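Local structure of xylooligosaccharide oxidase (Myceliophthora thermophila, 5L6G) at residues I126-P131 against S222-T227; S236-L241 against L308-E313; E358-Y363 against D430-A435. The protein oxidises the C1 hydroxyl of xylooligosaccharides and related sugars to lactones with a bicovalently bound FAD, passing the electrons to oxygen to give hydrogen peroxide. All coordinates share one frame; numbering follows the deposited sequence.

In the fold
The three contacts follow one another along the chain, each closing before the next opens. Contact 1 lies in the PCMH-type FAD-binding part, where strand 127-129 pairs with strand 219-229 close to the flavin cofactor. The next strand, 234-240, enters an eight-stranded antiparallel sheet whose strands carry substrate-binding R272 and E412. Contact 2 joins it to 308-314, an edge strand of that sheet, with its centre about 33 Å from that of contact 1. Contact 3 pairs helices 354-368 and 426-437, and its D430 is tied to strand 341-349 of the same sheet; its centre is about 28 Å from that of contact 2 and about 40 Å from that of contact 1.

Contact 1: residues I126-P131 against S222-T227; sequences IATVQP and SFRFKT. With NAG (2-acetamido-2-deoxy-beta-D-glucopyranose), chain B.
I126 meets the other strand with both branches: CG2 lies against R224 CG at 3.6 Å, while CD1 reaches K226 CG, the side chains alongside. At A127 the backbone takes over, its N and O each bonding to F225, with N to F225 O at 2.8 Å. T128 and R224 form a non-hydrogen-bonded pair; with OG1 beside the backbone N (chi1 -57°), T128 CG2 is left anti to it and comes 3.6 Å from S222 OG, while OG1 touches R224 CD. A salt bridge to D187 and a hydrogen bond to S185 hold the guanidinium. This antiparallel ladder belongs to the sheet of the PCMH-type FAD-binding fold. V129 returns to a hydrogen-bonded pair with F223, N donating to F223 O and F223 N to V129 O. On the same face as A127, V129 CG2 crosses to F225 CD2 at 3.7 Å; helix 135-146 touches A127 and V129, helix 160-165 both phenylalanines. V129 O lies in the F223 ring plane, at its edge. Q130 turns from the partner strand, OE1 bonded to N117 N and NE2 weakly to NAG O7 at 3.3 Å. P131, which also touches the FAD, sets CA 4.0 Å from F223 CE1 at that ring's edge.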
loop_
_atom_site.group_PDB
_atom_site.type_symbol
_atom_site.label_atom_id
_atom_site.label_comp_id
_atom_site.label_asym_id
_atom_site.label_seq_id
_atom_site.Cartn_x
_atom_site.Cartn_y
_atom_site.Cartn_z
ATOM N N ILE A 126 -17.921 -6.149 12.934
ATOM C CA ILE A 126 -17.104 -4.957 12.740
ATOM C C ILE A 126 -15.874 -5.087 13.627
ATOM O O ILE A 126 -15.999 -5.368 14.825
ATOM C CB ILE A 126 -17.843 -3.658 13.148
ATOM C CG1 ILE A 126 -19.141 -3.490 12.363
ATOM C CG2 ILE A 126 -16.937 -2.443 12.956
ATOM C CD1 ILE A 126 -18.978 -3.252 10.889
ATOM N N ALA A 127 -14.697 -4.883 13.051
ATOM C CA ALA A 127 -13.463 -4.958 13.807
ATOM C C ALA A 127 -13.002 -3.570 14.176
ATOM O O ALA A 127 -12.883 -2.705 13.306
ATOM C CB ALA A 127 -12.374 -5.641 13.002
ATOM N N THR A 128 -12.718 -3.367 15.454
ATOM C CA THR A 128 -12.090 -2.135 15.898
ATOM C C THR A 128 -10.579 -2.354 15.969
ATOM O O THR A 128 -10.086 -3.204 16.720
ATOM C CB THR A 128 -12.676 -1.657 17.235
ATOM O OG1 THR A 128 -14.087 -1.500 17.081
ATOM C CG2 THR A 128 -12.065 -0.325 17.661
ATOM N N VAL A 129 -9.849 -1.568 15.195
ATOM C CA VAL A 129 -8.450 -1.844 14.962
ATOM C C VAL A 129 -7.626 -0.625 15.323
ATOM O O VAL A 129 -7.800 0.438 14.748
ATOM C CB VAL A 129 -8.210 -2.178 13.490
ATOM C CG1 VAL A 129 -6.729 -2.418 13.238
ATOM C CG2 VAL A 129 -9.080 -3.367 13.079
ATOM N N GLN A 130 -6.729 -0.801 16.268
ATOM C CA GLN A 130 -5.811 0.251 16.630
ATOM C C GLN A 130 -4.816 0.487 15.506
ATOM O O GLN A 130 -4.476 -0.418 14.740
ATOM C CB GLN A 130 -5.111 -0.094 17.925
ATOM C CG GLN A 130 -6.049 -0.031 19.114
ATOM C CD GLN A 130 -5.315 0.003 20.408
ATOM O OE1 GLN A 130 -4.555 -0.909 20.724
ATOM N NE2 GLN A 130 -5.544 1.062 21.192
ATOM N N PRO A 131 -4.327 1.722 15.408
ATOM C CA PRO A 131 -3.690 2.143 14.183
ATOM C C PRO A 131 -2.282 1.616 13.969
ATOM O O PRO A 131 -1.753 1.778 12.887
ATOM C CB PRO A 131 -3.668 3.666 14.329
ATOM C CG PRO A 131 -3.547 3.879 15.782
ATOM C CD PRO A 131 -4.448 2.821 16.370
ATOM N N SER A 222 -8.072 5.320 15.632
ATOM C CA SER A 222 -8.785 4.066 15.676
ATOM C C SER A 222 -9.478 3.905 14.350
ATOM O O SER A 222 -9.976 4.894 13.795
ATOM C CB SER A 222 -9.807 4.035 16.807
ATOM O OG SER A 222 -10.405 2.745 16.894
ATOM N N PHE A 223 -9.449 2.675 13.826
ATOM C CA PHE A 223 -10.204 2.280 12.642
ATOM C C PHE A 223 -11.330 1.347 13.044
ATOM O O PHE A 223 -11.165 0.545 13.950
ATOM C CB PHE A 223 -9.332 1.455 11.669
ATOM C CG PHE A 223 -8.245 2.226 11.005
ATOM C CD1 PHE A 223 -7.016 2.378 11.619
ATOM C CD2 PHE A 223 -8.436 2.803 9.759
ATOM C CE1 PHE A 223 -6.003 3.085 11.000
ATOM C CE2 PHE A 223 -7.421 3.511 9.132
ATOM C CZ PHE A 223 -6.198 3.657 9.747
ATOM N N ARG A 224 -12.458 1.424 12.340
ATOM C CA ARG A 224 -13.420 0.317 12.328
ATOM C C ARG A 224 -13.470 -0.220 10.932
ATOM O O ARG A 224 -13.607 0.540 9.964
ATOM C CB ARG A 224 -14.841 0.726 12.715
ATOM C CG ARG A 224 -15.191 0.469 14.154
ATOM C CD ARG A 224 -14.492 1.456 15.032
ATOM N NE ARG A 224 -14.591 2.798 14.479
ATOM C CZ ARG A 224 -13.916 3.852 14.940
ATOM N NH1 ARG A 224 -13.124 3.733 16.014
ATOM N NH2 ARG A 224 -14.087 5.034 14.343
ATOM N N PHE A 225 -13.363 -1.534 10.831
ATOM C CA PHE A 225 -13.390 -2.204 9.560
ATOM C C PHE A 225 -14.583 -3.133 9.531
ATOM O O PHE A 225 -14.799 -3.904 10.463
ATOM C CB PHE A 225 -12.117 -3.037 9.376
ATOM C CG PHE A 225 -10.914 -2.237 8.954
ATOM C CD1 PHE A 225 -10.647 -2.014 7.609
ATOM C CD2 PHE A 225 -10.045 -1.743 9.890
ATOM C CE1 PHE A 225 -9.532 -1.283 7.211
ATOM C CE2 PHE A 225 -8.939 -1.009 9.510
ATOM C CZ PHE A 225 -8.676 -0.779 8.167
ATOM N N LYS A 226 -15.348 -3.066 8.450
ATOM C CA LYS A 226 -16.234 -4.161 8.091
ATOM C C LYS A 226 -15.385 -5.381 7.707
ATOM O O LYS A 226 -14.188 -5.268 7.385
ATOM C CB LYS A 226 -17.129 -3.760 6.921
ATOM C CG LYS A 226 -18.319 -2.920 7.341
ATOM C CD LYS A 226 -19.051 -2.301 6.146
ATOM C CE LYS A 226 -20.344 -1.628 6.606
ATOM N NZ LYS A 226 -20.935 -0.732 5.553
ATOM N N THR A 227 -16.024 -6.548 7.723
ATOM C CA THR A 227 -15.348 -7.771 7.354
ATOM C C THR A 227 -16.260 -8.628 6.490
ATOM O O THR A 227 -17.475 -8.455 6.503
ATOM C CB THR A 227 -14.946 -8.592 8.595
ATOM O OG1 THR A 227 -16.126 -9.035 9.297
ATOM C CG2 THR A 227 -14.066 -7.789 9.511
HETATM C C1 NAG B . -5.025 -4.046 24.410
HETATM C C2 NAG B . -4.663 -2.910 25.337
HETATM C C3 NAG B . -4.147 -3.381 26.690
HETATM C C4 NAG B . -4.995 -4.509 27.259
HETATM C C5 NAG B . -5.240 -5.600 26.227
HETATM C C6 NAG B . -6.296 -6.571 26.766
HETATM C C7 NAG B . -3.898 -0.913 24.132
HETATM C C8 NAG B . -2.736 -0.205 23.511
HETATM N N2 NAG B . -3.654 -2.097 24.678
HETATM O O3 NAG B . -4.195 -2.256 27.534
HETATM O O4 NAG B . -4.333 -5.137 28.344
HETATM O O5 NAG B . -5.748 -5.078 25.026
HETATM O O6 NAG B . -6.780 -7.393 25.727
HETATM O O7 NAG B . -4.993 -0.358 24.120
#

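Contact 2: residues S236-L241 against L308-E313. With NAG (2-acetamido-2-deoxy-beta-D-glucopyranose), chain E.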
loop_
_atom_site.group_PDB
_atom_site.type_symbol
_atom_site.label_atom_id
_atom_site.label_comp_id
_atom_site.label_asym_id
_atom_site.label_seq_id
_atom_site.Cartn_x
_atom_site.Cartn_y
_atom_site.Cartn_z
ATOM N N SER A 236 -3.721 -21.420 -4.074
ATOM C CA SER A 236 -2.655 -20.669 -4.729
ATOM C C SER A 236 -2.200 -21.453 -5.939
ATOM O O SER A 236 -2.364 -22.668 -6.006
ATOM C CB SER A 236 -1.498 -20.395 -3.774
ATOM O OG SER A 236 -0.895 -21.592 -3.320
ATOM N N TYR A 237 -1.651 -20.752 -6.917
ATOM C CA TYR A 237 -1.182 -21.403 -8.139
ATOM C C TYR A 237 -0.240 -20.481 -8.873
ATOM O O TYR A 237 -0.196 -19.280 -8.609
ATOM C CB TYR A 237 -2.367 -21.753 -9.049
ATOM C CG TYR A 237 -3.176 -20.550 -9.490
ATOM C CD1 TYR A 237 -4.162 -20.013 -8.664
ATOM C CD2 TYR A 237 -2.950 -19.941 -10.729
ATOM C CE1 TYR A 237 -4.901 -18.909 -9.058
ATOM C CE2 TYR A 237 -3.677 -18.823 -11.128
ATOM C CZ TYR A 237 -4.654 -18.319 -10.299
ATOM O OH TYR A 237 -5.383 -17.217 -10.665
ATOM N N GLU A 238 0.485 -21.060 -9.822
ATOM C CA GLU A 238 1.410 -20.317 -10.638
ATOM C C GLU A 238 1.275 -20.735 -12.091
ATOM O O GLU A 238 0.868 -21.867 -12.398
ATOM C CB GLU A 238 2.828 -20.579 -10.138
ATOM C CG GLU A 238 3.120 -19.859 -8.849
ATOM C CD GLU A 238 4.271 -20.421 -8.043
ATOM O OE1 GLU A 238 5.146 -21.125 -8.596
ATOM O OE2 GLU A 238 4.297 -20.106 -6.827
ATOM N N ILE A 239 1.597 -19.807 -12.983
ATOM C CA ILE A 239 1.682 -20.111 -14.407
ATOM C C ILE A 239 2.946 -19.464 -14.890
ATOM O O ILE A 239 3.022 -18.237 -14.970
ATOM C CB ILE A 239 0.493 -19.561 -15.221
ATOM C CG1 ILE A 239 -0.840 -20.076 -14.664
ATOM C CG2 ILE A 239 0.663 -19.922 -16.695
ATOM C CD1 ILE A 239 -2.053 -19.284 -15.110
ATOM N N ASN A 240 3.939 -20.295 -15.208
ATOM C CA ASN A 240 5.196 -19.781 -15.709
ATOM C C ASN A 240 5.025 -19.276 -17.132
ATOM O O ASN A 240 4.342 -19.902 -17.936
ATOM C CB ASN A 240 6.294 -20.844 -15.639
ATOM C CG ASN A 240 6.755 -21.091 -14.223
ATOM O OD1 ASN A 240 6.904 -20.154 -13.445
ATOM N ND2 ASN A 240 6.993 -22.345 -13.883
ATOM N N LEU A 241 5.630 -18.124 -17.411
ATOM C CA LEU A 241 5.469 -17.462 -18.692
ATOM C C LEU A 241 6.805 -17.429 -19.403
ATOM O O LEU A 241 7.808 -17.080 -18.784
ATOM C CB LEU A 241 4.973 -16.037 -18.490
ATOM C CG LEU A 241 3.620 -15.880 -17.811
ATOM C CD1 LEU A 241 3.399 -14.421 -17.420
ATOM C CD2 LEU A 241 2.527 -16.402 -18.723
ATOM N N LEU A 308 -0.667 -24.728 -15.743
ATOM C CA LEU A 308 -0.714 -24.476 -14.304
ATOM C C LEU A 308 0.416 -25.208 -13.622
ATOM O O LEU A 308 0.774 -26.307 -14.031
ATOM C CB LEU A 308 -1.997 -25.030 -13.682
ATOM C CG LEU A 308 -3.261 -24.208 -13.494
ATOM C CD1 LEU A 308 -4.300 -25.038 -12.733
ATOM C CD2 LEU A 308 -2.964 -22.908 -12.779
ATOM N N SER A 309 0.948 -24.629 -12.553
ATOM C CA SER A 309 1.875 -25.365 -11.693
ATOM C C SER A 309 1.659 -24.978 -10.237
ATOM O O SER A 309 0.956 -23.999 -9.939
ATOM C CB SER A 309 3.325 -25.131 -12.114
ATOM O OG SER A 309 3.631 -23.750 -12.159
ATOM N N SER A 310 2.237 -25.773 -9.336
ATOM C CA SER A 310 2.220 -25.483 -7.906
ATOM C C SER A 310 0.811 -25.179 -7.409
ATOM O O SER A 310 0.599 -24.203 -6.693
ATOM C CB SER A 310 3.128 -24.284 -7.588
ATOM O OG SER A 310 4.479 -24.565 -7.910
ATOM N N VAL A 311 -0.151 -26.007 -7.789
ATOM C CA VAL A 311 -1.519 -25.801 -7.340
ATOM C C VAL A 311 -1.608 -26.331 -5.913
ATOM O O VAL A 311 -1.395 -27.514 -5.678
ATOM C CB VAL A 311 -2.517 -26.513 -8.254
ATOM C CG1 VAL A 311 -3.928 -26.417 -7.701
ATOM C CG2 VAL A 311 -2.439 -25.932 -9.659
ATOM N N GLN A 312 -1.908 -25.452 -4.970
ATOM C CA GLN A 312 -1.953 -25.812 -3.548
ATOM C C GLN A 312 -3.232 -25.268 -2.926
ATOM O O GLN A 312 -3.466 -24.067 -2.954
ATOM C CB GLN A 312 -0.761 -25.210 -2.806
ATOM C CG GLN A 312 0.589 -25.842 -3.113
ATOM C CD GLN A 312 1.743 -24.978 -2.626
ATOM O OE1 GLN A 312 1.619 -24.253 -1.644
ATOM N NE2 GLN A 312 2.869 -25.049 -3.322
ATOM N N GLU A 313 -4.038 -26.152 -2.349
ATOM C CA GLU A 313 -5.234 -25.735 -1.630
ATOM C C GLU A 313 -4.882 -25.431 -0.176
ATOM O O GLU A 313 -4.136 -26.177 0.452
ATOM C CB GLU A 313 -6.283 -26.836 -1.642
ATOM C CG GLU A 313 -6.583 -27.401 -3.013
ATOM C CD GLU A 313 -7.763 -28.342 -2.988
ATOM O OE1 GLU A 313 -8.897 -27.829 -2.877
ATOM O OE2 GLU A 313 -7.552 -29.581 -3.066
HETATM C C1 NAG E . -10.070 -26.356 3.501
HETATM C C2 NAG E . -8.808 -27.208 3.669
HETATM C C3 NAG E . -8.764 -27.933 5.022
HETATM C C4 NAG E . -9.009 -26.947 6.163
HETATM C C5 NAG E . -10.327 -26.228 5.896
HETATM C C6 NAG E . -10.643 -25.188 6.968
HETATM C C7 NAG E . -7.596 -28.262 1.808
HETATM C C8 NAG E . -7.633 -29.302 0.724
HETATM N N2 NAG E . -8.688 -28.161 2.573
HETATM O O3 NAG E . -7.513 -28.567 5.197
HETATM O O4 NAG E . -9.045 -27.594 7.419
HETATM O O5 NAG E . -10.222 -25.557 4.661
HETATM O O6 NAG E . -11.663 -24.325 6.500
HETATM O O7 NAG E . -6.592 -27.561 1.946
HETATM O O HOH W 1 1.050 -22.315 -5.066
HETATM O O HOH W 2 5.309 -23.283 -10.161
HETATM O O HOH W 3 3.549 -23.094 -14.988
#
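A beta bulge interrupts the antiparallel pairing of strand 234-240 with strand 308-314, one of the two outermost strands of the eight-stranded sheet. S236 and Q312 form one hydrogen-bonded pair, with S236 N 2.9 Å from Q312 O and Q312 N donating back to S236 O. The next such pair is E238 with S309, where S309 N lies 2.8 Å from E238 O, so one strand spends two residues, S310 and V311, opposite the single Y237. S310 takes up the extra length with positive backbone angles (phi 50°, psi 47°), and its O comes 3.4 Å from S236 O, two acceptors side by side. A water donates to S310 O and is bonded to S236 OG, which probably eases the approach; the S236 hydroxyl has a further partner in H314.

Beside the bulge, a second water gathers three side chains, bonding to E238 OE1, S309 OG and S310 OG, each at 2.7 Å. The carboxylate and the S310 hydroxyl, 3.6 Å apart from E238 OE1 to S310 OG, are thus linked through water, and Q281 holds the same OE1 as a donor. A third water joins N240 N to S309 OG.

The contacts on the side of L308 and I239 are apolar. L308 CD2 approaches the Y237 ring obliquely, 3.6 Å from Y237 CD2, and also meets I239 CG1. V311 CG2 lies against Y237 CB. Helix 290-304 covers this side, touching Y237 through L293, I239 through L301, L308 through I297 and V311 through A290. On its other edge strand 234-240 continues into the sheet by backbone bonds from Y237 to G284 and from I239 to L282 of strand 280-286.

Contact 3: residues E358-Y363 against D430-A435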
loop_
_atom_site.group_PDB
_atom_site.type_symbol
_atom_site.label_atom_id
_atom_site.label_comp_id
_atom_site.label_asym_id
_atom_site.label_seq_id
_atom_site.Cartn_x
_atom_site.Cartn_y
_atom_site.Cartn_z
ATOM N N GLU A 358 5.946 -2.908 -26.744
ATOM C CA GLU A 358 7.248 -3.176 -27.347
ATOM C C GLU A 358 8.376 -2.455 -26.622
ATOM O O GLU A 358 9.423 -3.045 -26.352
ATOM C CB GLU A 358 7.246 -2.789 -28.823
ATOM C CG GLU A 358 6.361 -3.688 -29.678
ATOM C CD GLU A 358 7.026 -4.991 -30.119
ATOM O OE1 GLU A 358 8.199 -5.267 -29.733
ATOM O OE2 GLU A 358 6.324 -5.761 -30.836
ATOM N N ARG A 359 8.163 -1.185 -26.297
ATOM C CA ARG A 359 9.202 -0.433 -25.601
ATOM C C ARG A 359 9.454 -0.985 -24.189
ATOM O O ARG A 359 10.588 -1.113 -23.751
ATOM C CB ARG A 359 8.861 1.053 -25.594
ATOM C CG ARG A 359 8.782 1.618 -27.015
ATOM C CD ARG A 359 8.451 3.105 -27.054
ATOM N NE ARG A 359 7.368 3.453 -26.125
ATOM C CZ ARG A 359 7.405 4.412 -25.189
ATOM N NH1 ARG A 359 8.474 5.206 -25.024
ATOM N NH2 ARG A 359 6.342 4.610 -24.424
ATOM N N VAL A 360 8.384 -1.309 -23.480
ATOM C CA VAL A 360 8.465 -1.896 -22.137
ATOM C C VAL A 360 9.149 -3.253 -22.180
ATOM O O VAL A 360 9.988 -3.568 -21.323
ATOM C CB VAL A 360 7.040 -2.008 -21.526
ATOM C CG1 VAL A 360 7.011 -2.887 -20.273
ATOM C CG2 VAL A 360 6.491 -0.614 -21.240
ATOM N N ALA A 361 8.795 -4.058 -23.182
ATOM C CA ALA A 361 9.399 -5.381 -23.357
ATOM C C ALA A 361 10.876 -5.289 -23.704
ATOM O O ALA A 361 11.688 -6.045 -23.179
ATOM C CB ALA A 361 8.664 -6.158 -24.438
ATOM N N GLU A 362 11.219 -4.369 -24.604
ATOM C CA GLU A 362 12.607 -4.192 -25.003
ATOM C C GLU A 362 13.407 -3.746 -23.793
ATOM O O GLU A 362 14.500 -4.211 -23.560
ATOM C CB GLU A 362 12.749 -3.192 -26.163
ATOM C CG GLU A 362 12.235 -3.770 -27.477
ATOM C CD GLU A 362 12.433 -2.862 -28.684
ATOM O OE1 GLU A 362 13.344 -1.988 -28.648
ATOM O OE2 GLU A 362 11.691 -3.049 -29.676
ATOM N N TYR A 363 12.829 -2.871 -22.996
ATOM C CA TYR A 363 13.516 -2.434 -21.788
ATOM C C TYR A 363 13.748 -3.622 -20.839
ATOM O O TYR A 363 14.800 -3.748 -20.222
ATOM C CB TYR A 363 12.710 -1.357 -21.088
ATOM C CG TYR A 363 13.567 -0.551 -20.155
ATOM C CD1 TYR A 363 14.239 0.569 -20.610
ATOM C CD2 TYR A 363 13.730 -0.928 -18.823
ATOM C CE1 TYR A 363 15.042 1.320 -19.762
ATOM C CE2 TYR A 363 14.529 -0.188 -17.963
ATOM C CZ TYR A 363 15.189 0.940 -18.440
ATOM O OH TYR A 363 15.967 1.704 -17.588
ATOM N N ASP A 430 13.729 4.337 -13.465
ATOM C CA ASP A 430 13.253 5.569 -14.102
ATOM C C ASP A 430 13.044 5.375 -15.598
ATOM O O ASP A 430 12.043 5.850 -16.162
ATOM C CB ASP A 430 14.216 6.751 -13.845
ATOM C CG ASP A 430 14.137 7.263 -12.408
ATOM O OD1 ASP A 430 13.231 6.797 -11.672
ATOM O OD2 ASP A 430 14.989 8.114 -12.014
ATOM N N GLY A 431 13.997 4.702 -16.237
ATOM C CA GLY A 431 13.945 4.464 -17.658
ATOM C C GLY A 431 12.805 3.514 -17.995
ATOM O O GLY A 431 12.140 3.665 -19.020
ATOM N N TRP A 432 12.570 2.546 -17.121
ATOM C CA TRP A 432 11.511 1.576 -17.364
ATOM C C TRP A 432 10.157 2.271 -17.328
ATOM O O TRP A 432 9.316 2.044 -18.196
ATOM C CB TRP A 432 11.534 0.450 -16.328
ATOM C CG TRP A 432 11.037 -0.844 -16.880
ATOM C CD1 TRP A 432 10.357 -1.029 -18.029
ATOM C CD2 TRP A 432 11.197 -2.132 -16.290
ATOM N NE1 TRP A 432 10.093 -2.375 -18.221
ATOM C CE2 TRP A 432 10.602 -3.070 -17.159
ATOM C CE3 TRP A 432 11.806 -2.588 -15.125
ATOM C CZ2 TRP A 432 10.596 -4.436 -16.893
ATOM C CZ3 TRP A 432 11.788 -3.945 -14.856
ATOM C CH2 TRP A 432 11.195 -4.851 -15.734
ATOM N N VAL A 433 9.960 3.156 -16.350
ATOM C CA VAL A 433 8.695 3.875 -16.266
ATOM C C VAL A 433 8.482 4.771 -17.498
ATOM O O VAL A 433 7.382 4.815 -18.060
ATOM C CB VAL A 433 8.562 4.647 -14.937
ATOM C CG1 VAL A 433 7.399 5.605 -14.981
ATOM C CG2 VAL A 433 8.360 3.658 -13.804
ATOM N N HIS A 434 9.546 5.427 -17.941
ATOM C CA HIS A 434 9.505 6.219 -19.170
ATOM C C HIS A 434 9.018 5.421 -20.389
ATOM O O HIS A 434 8.338 5.959 -21.244
ATOM C CB HIS A 434 10.869 6.801 -19.469
ATOM C CG HIS A 434 10.861 7.838 -20.549
ATOM N ND1 HIS A 434 10.544 9.158 -20.305
ATOM C CD2 HIS A 434 11.175 7.764 -21.865
ATOM C CE1 HIS A 434 10.640 9.848 -21.430
ATOM N NE2 HIS A 434 11.025 9.027 -22.390
ATOM N N ALA A 435 9.359 4.137 -20.457
ATOM C CA ALA A 435 8.898 3.283 -21.552
ATOM C C ALA A 435 7.372 3.158 -21.554
ATOM O O ALA A 435 6.768 2.981 -22.614
ATOM C CB ALA A 435 9.539 1.893 -21.482
#
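The rings of Y363 and W432 form an offset stack, the tyrosine ring lying over the five-membered part of the indole with centroids 4.7 Å apart and planes inclined by 30°. Y363 CD2 stands over one indole face, toward its rim, 3.3 Å from W432 CG. The face of the tyrosine is shared with backbone as well: W432 N and the carbonyl group of G431 lie over it, also toward the rim. A chi1 of -160°, placing CG opposite the backbone N, swings the Y363 ring across to the facing helix. There its OH comes 3.4 Å from G431 CA, a close approach at a residue without a side chain, and bonds to F428 O one turn earlier in that helix. The indole has two more aromatic neighbours, W364 and W375, each meeting it edge-to-face.

At the pyrrole nitrogen, W432 NE1 makes a weak, bent hydrogen bond to V360 O at 3.3 Å, the acceptor lying oblique to the indole plane. V360 crosses the indole at about a right angle, with CG1 near NE1; its other branch, CG2, packs 4.0 Å from A435 CB. This small methyl lets the backbones draw close, the CA atoms of V360 and A435 being 5.2 Å apart. R359 adds its CB to the same methyl, 4.3 Å from A435 CB.

The two segments run antiparallel: the axes of these short helical segments make 157° and come within 8.8 Å. Helix 246-261 packs beside helix 354-368, W253 touching V360 and both V249 and V250 touching A361, while D430 ties helix 426-437 to strand 341-349 by a salt bridge to K345.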